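Local coordinates for protein ubiquitin-activating enzyme E1-like (Saccharomyces cerevisiae, PDB 3ONH) that forms part of the dimeric E1 enzyme that activates SMT3 with ATP, this piece being the ubiquitin-fold domain of its Uba2 subunit, which binds the E2 Ubc9, at residues 10-13 against 14-18; 61-64 against 65-68. All blocks are in the same frame, centred on the assembly; numbering follows the deposited sequence.

Contact 1: residues 10-13 against 14-18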
loop_
_atom_site.group_PDB
_atom_site.type_symbol
_atom_site.label_atom_id
_atom_site.label_comp_id
_atom_site.label_asym_id
_atom_site.label_seq_id
_atom_site.Cartn_x
_atom_site.Cartn_y
_atom_site.Cartn_z
ATOM N N ILE A 10 -4.347 -5.355 -5.829
ATOM C CA ILE A 10 -4.534 -6.071 -4.575
ATOM C C ILE A 10 -5.942 -6.640 -4.536
ATOM O O ILE A 10 -6.914 -5.904 -4.684
ATOM C CB ILE A 10 -4.330 -5.144 -3.364
ATOM C CG1 ILE A 10 -2.887 -4.650 -3.308
ATOM C CG2 ILE A 10 -4.673 -5.863 -2.084
ATOM C CD1 ILE A 10 -2.625 -3.653 -2.194
ATOM N N LYS A 11 -6.050 -7.953 -4.346
ATOM C CA LYS A 11 -7.348 -8.606 -4.189
ATOM C C LYS A 11 -7.729 -8.696 -2.713
ATOM O O LYS A 11 -7.127 -9.454 -1.948
ATOM C CB LYS A 11 -7.329 -10.004 -4.812
ATOM C CG LYS A 11 -6.987 -10.028 -6.296
ATOM C CD LYS A 11 -6.675 -11.452 -6.753
ATOM C CE LYS A 11 -6.258 -11.500 -8.217
ATOM N NZ LYS A 11 -7.327 -10.966 -9.104
ATOM N N LEU A 12 -8.736 -7.917 -2.327
ATOM C CA LEU A 12 -9.186 -7.818 -0.942
ATOM C C LEU A 12 -10.618 -8.283 -0.812
ATOM O O LEU A 12 -11.455 -7.952 -1.645
ATOM C CB LEU A 12 -9.125 -6.361 -0.471
ATOM C CG LEU A 12 -7.873 -5.855 0.232
ATOM C CD1 LEU A 12 -7.810 -4.348 0.133
ATOM C CD2 LEU A 12 -7.870 -6.295 1.682
ATOM N N SER A 13 -10.903 -9.044 0.239
ATOM C CA SER A 13 -12.278 -9.321 0.609
ATOM C C SER A 13 -12.813 -8.130 1.402
ATOM O O SER A 13 -12.047 -7.357 1.973
ATOM C CB SER A 13 -12.377 -10.617 1.418
ATOM O OG SER A 13 -11.624 -10.549 2.615
ATOM N N SER A 14 -14.129 -7.975 1.424
ATOM C CA SER A 14 -14.758 -6.845 2.094
ATOM C C SER A 14 -14.414 -6.791 3.574
ATOM O O SER A 14 -14.115 -5.731 4.115
ATOM C CB SER A 14 -16.272 -6.919 1.923
ATOM O OG SER A 14 -16.610 -7.175 0.572
ATOM N N ASP A 15 -14.472 -7.941 4.231
ATOM C CA ASP A 15 -14.196 -8.019 5.655
ATOM C C ASP A 15 -12.771 -7.601 5.936
ATOM O O ASP A 15 -12.444 -7.197 7.047
ATOM C CB ASP A 15 -14.408 -9.442 6.163
ATOM C CG ASP A 15 -13.409 -10.424 5.578
ATOM O OD1 ASP A 15 -13.131 -10.343 4.366
ATOM O OD2 ASP A 15 -12.910 -11.285 6.329
ATOM N N CYS A 16 -11.920 -7.702 4.921
ATOM C CA CYS A 16 -10.506 -7.401 5.092
ATOM C C CYS A 16 -10.233 -5.894 5.100
ATOM O O CYS A 16 -9.444 -5.401 5.896
ATOM C CB CYS A 16 -9.672 -8.099 4.020
ATOM S SG CYS A 16 -7.909 -8.080 4.361
ATOM N N LEU A 17 -10.892 -5.162 4.215
ATOM C CA LEU A 17 -10.768 -3.720 4.235
ATOM C C LEU A 17 -11.177 -3.211 5.611
ATOM O O LEU A 17 -10.580 -2.273 6.137
ATOM C CB LEU A 17 -11.652 -3.092 3.160
ATOM C CG LEU A 17 -11.285 -1.666 2.742
ATOM C CD1 LEU A 17 -10.085 -1.658 1.816
ATOM C CD2 LEU A 17 -12.467 -0.999 2.072
ATOM N N ASN A 18 -12.185 -3.846 6.194
ATOM C CA ASN A 18 -12.757 -3.391 7.455
ATOM C C ASN A 18 -11.970 -3.786 8.694
ATOM O O ASN A 18 -12.217 -3.249 9.769
ATOM C CB ASN A 18 -14.200 -3.884 7.610
ATOM C CG ASN A 18 -15.112 -3.395 6.503
ATOM O OD1 ASN A 18 -14.772 -2.477 5.759
ATOM N ND2 ASN A 18 -16.283 -4.008 6.393
#

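Contact 2: residues 61-64 against 65-68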
loop_
_atom_site.group_PDB
_atom_site.type_symbol
_atom_site.label_atom_id
_atom_site.label_comp_id
_atom_site.label_asym_id
_atom_site.label_seq_id
_atom_site.Cartn_x
_atom_site.Cartn_y
_atom_site.Cartn_z
ATOM N N ARG A 61 -5.708 2.751 12.702
ATOM C CA ARG A 61 -6.971 2.797 11.974
ATOM C C ARG A 61 -6.999 1.690 10.930
ATOM O O ARG A 61 -5.957 1.323 10.398
ATOM C CB ARG A 61 -7.080 4.150 11.270
ATOM C CG ARG A 61 -8.391 4.883 11.457
ATOM C CD ARG A 61 -8.455 5.582 12.797
ATOM N NE ARG A 61 -9.018 4.715 13.817
ATOM C CZ ARG A 61 -10.321 4.596 14.049
ATOM N NH1 ARG A 61 -11.189 5.296 13.331
ATOM N NH2 ARG A 61 -10.756 3.778 14.995
ATOM N N THR A 62 -8.180 1.155 10.625
ATOM C CA THR A 62 -8.293 0.170 9.549
ATOM C C THR A 62 -8.409 0.882 8.213
ATOM O O THR A 62 -8.571 2.101 8.170
ATOM C CB THR A 62 -9.514 -0.725 9.706
ATOM O OG1 THR A 62 -10.699 0.070 9.565
ATOM C CG2 THR A 62 -9.497 -1.399 11.060
ATOM N N LEU A 63 -8.343 0.121 7.127
ATOM C CA LEU A 63 -8.269 0.716 5.796
ATOM C C LEU A 63 -9.553 1.453 5.420
ATOM O O LEU A 63 -9.518 2.495 4.771
ATOM C CB LEU A 63 -7.949 -0.348 4.746
ATOM C CG LEU A 63 -6.629 -1.088 4.910
ATOM C CD1 LEU A 63 -6.347 -1.914 3.666
ATOM C CD2 LEU A 63 -5.529 -0.092 5.149
ATOM N N SER A 64 -10.689 0.905 5.822
ATOM C CA SER A 64 -11.963 1.568 5.588
ATOM C C SER A 64 -12.149 2.759 6.525
ATOM O O SER A 64 -12.869 3.695 6.212
ATOM C CB SER A 64 -13.111 0.582 5.748
ATOM O OG SER A 64 -13.113 0.026 7.049
ATOM N N GLU A 65 -11.491 2.724 7.676
ATOM C CA GLU A 65 -11.582 3.827 8.627
ATOM C C GLU A 65 -10.840 5.072 8.132
ATOM O O GLU A 65 -11.175 6.195 8.510
ATOM C CB GLU A 65 -11.063 3.394 10.001
ATOM C CG GLU A 65 -12.074 2.628 10.845
ATOM C CD GLU A 65 -11.468 2.072 12.126
ATOM O OE1 GLU A 65 -10.231 1.934 12.193
ATOM O OE2 GLU A 65 -12.231 1.770 13.067
ATOM N N ILE A 66 -9.834 4.877 7.289
ATOM C CA ILE A 66 -9.156 6.009 6.664
ATOM C C ILE A 66 -9.686 6.239 5.253
ATOM O O ILE A 66 -9.069 6.920 4.444
ATOM C CB ILE A 66 -7.636 5.823 6.617
ATOM C CG1 ILE A 66 -7.284 4.627 5.744
ATOM C CG2 ILE A 66 -7.079 5.645 8.014
ATOM C CD1 ILE A 66 -5.813 4.298 5.739
ATOM N N ASN A 67 -10.839 5.653 4.975
ATOM C CA ASN A 67 -11.567 5.909 3.748
ATOM C C ASN A 67 -10.895 5.425 2.474
ATOM O O ASN A 67 -10.854 6.133 1.469
ATOM C CB ASN A 67 -11.907 7.388 3.635
ATOM C CG ASN A 67 -13.363 7.603 3.365
ATOM O OD1 ASN A 67 -14.080 8.172 4.185
ATOM N ND2 ASN A 67 -13.828 7.112 2.227
ATOM N N LEU A 68 -10.359 4.217 2.528
ATOM C CA LEU A 68 -9.917 3.540 1.325
ATOM C C LEU A 68 -11.005 2.543 0.988
ATOM O O LEU A 68 -11.689 2.059 1.878
ATOM C CB LEU A 68 -8.604 2.812 1.575
ATOM C CG LEU A 68 -7.384 3.670 1.895
ATOM C CD1 LEU A 68 -6.224 2.779 2.301
ATOM C CD2 LEU A 68 -7.014 4.541 0.708
HETATM O O HOH W 1 -12.678 2.206 15.892
#

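Contact 1: residues 10-13 against 14-18
The Asp15 carboxylate is turned back toward Ser13. One end of this flat group, OD1, meets the Ser13 hydroxyl, and the other, OD2, bonds the backbone N of Asn102 and has a weak ion pair with Lys19. Ser13 OG is the likely donor to Asp15 OD1, though a distance of 2.3 Å is shorter than a normal hydrogen bond and is doubtful. Asp15 bends back because its CG sits between the backbone N and the carbonyl carbon (chi1 66°). Ser13 is the N-cap residue of the helix that begins at Ser14. Its carbonyl O starts the helical bonding. Cys16 N lies 3.0 Å from Ser13 O, well above the carbonyl plane, and Leu17 N makes a weak bond of 3.3 Å to the same Ser13 O. Beside the polar pairs the contact is apolar. Leu12 CD2 presses on the Cys16 sulfur, with 3.2 Å to SG. The Leu12 and Leu17 side chains cross at about a right angle, with their CD1 atoms 3.9 Å apart. Cys16 SG is anti to its backbone N (chi1 -167°), which points the sulfur at Leu12 CD2 and toward Cys104. The contact thus turns strand 6-12 into helix 14-19. A carboxylate at the first helical turn would probably be favoured by the helix dipole, and the bond from Thr103 N satisfies the buried Ser13 hydroxyl.

Contact 2: residues 61-64 against 65-68
Thr62 O is gripped by two backbone N-H groups. Ile66 N bonds Thr62 O at 3.2 Å, only slightly tilted from the carbonyl plane, and Glu65 N adds a weak bond to the same oxygen. Glu65 OE1 takes the Thr62 N-H at 2.7 Å in a nearly straight bond (172°), met on the anti side of the carboxylate, somewhat out of its plane. Glu65 N returns a weak bond to Thr62 OG1, a capping-box-like pair without a regular helix. The same carboxylate stacks on the Arg61 guanidinium, the planes 20° apart, with OE1 over the centre of the face. Glu65 OE2 forms a salt bridge to Arg61 NH2 at 3.2 Å by charge alone. A water in the guanidinium plane donates to OE2 and weakly accepts from NH2. The sequence recalls the Thr-Leu-Ser-Asp-Tyr-Asn-Ile turn, which in ubiquitin leads into the final strand, probably the counterpart of strand 73-78 here. Residues 64-67 form a type I turn. Leu68 N bonds Leu63 O at 3.0 Å and Asn67 N bonds Ser64 O weakly, with Asn67 at positive phi, the bond pair of a Schellman motif. Leu63 CD2 meets Leu68 CD1 at 4.1 Å.

In the fold
Contact 1 is largely buried and joins strand 6-12 to helix 14-19. Contact 2 is partly buried and lies in the loop between strands 48-52 and 73-78. Their centres are about 11 Å apart, and they touch. Ser64 N probably bonds Leu17 O, and the Leu63 side chain packs on Leu17. Both are local folds of the chain held by backbone bonds and a carboxylate that folds back along the chain. In contact 1 the acid serves a helix start and a neighbouring loop. In contact 2 it takes a backbone N-H and also faces an exposed arginine and a water. Leucines make the inner side of each, with a cysteine added in contact 1 and an isoleucine in contact 2.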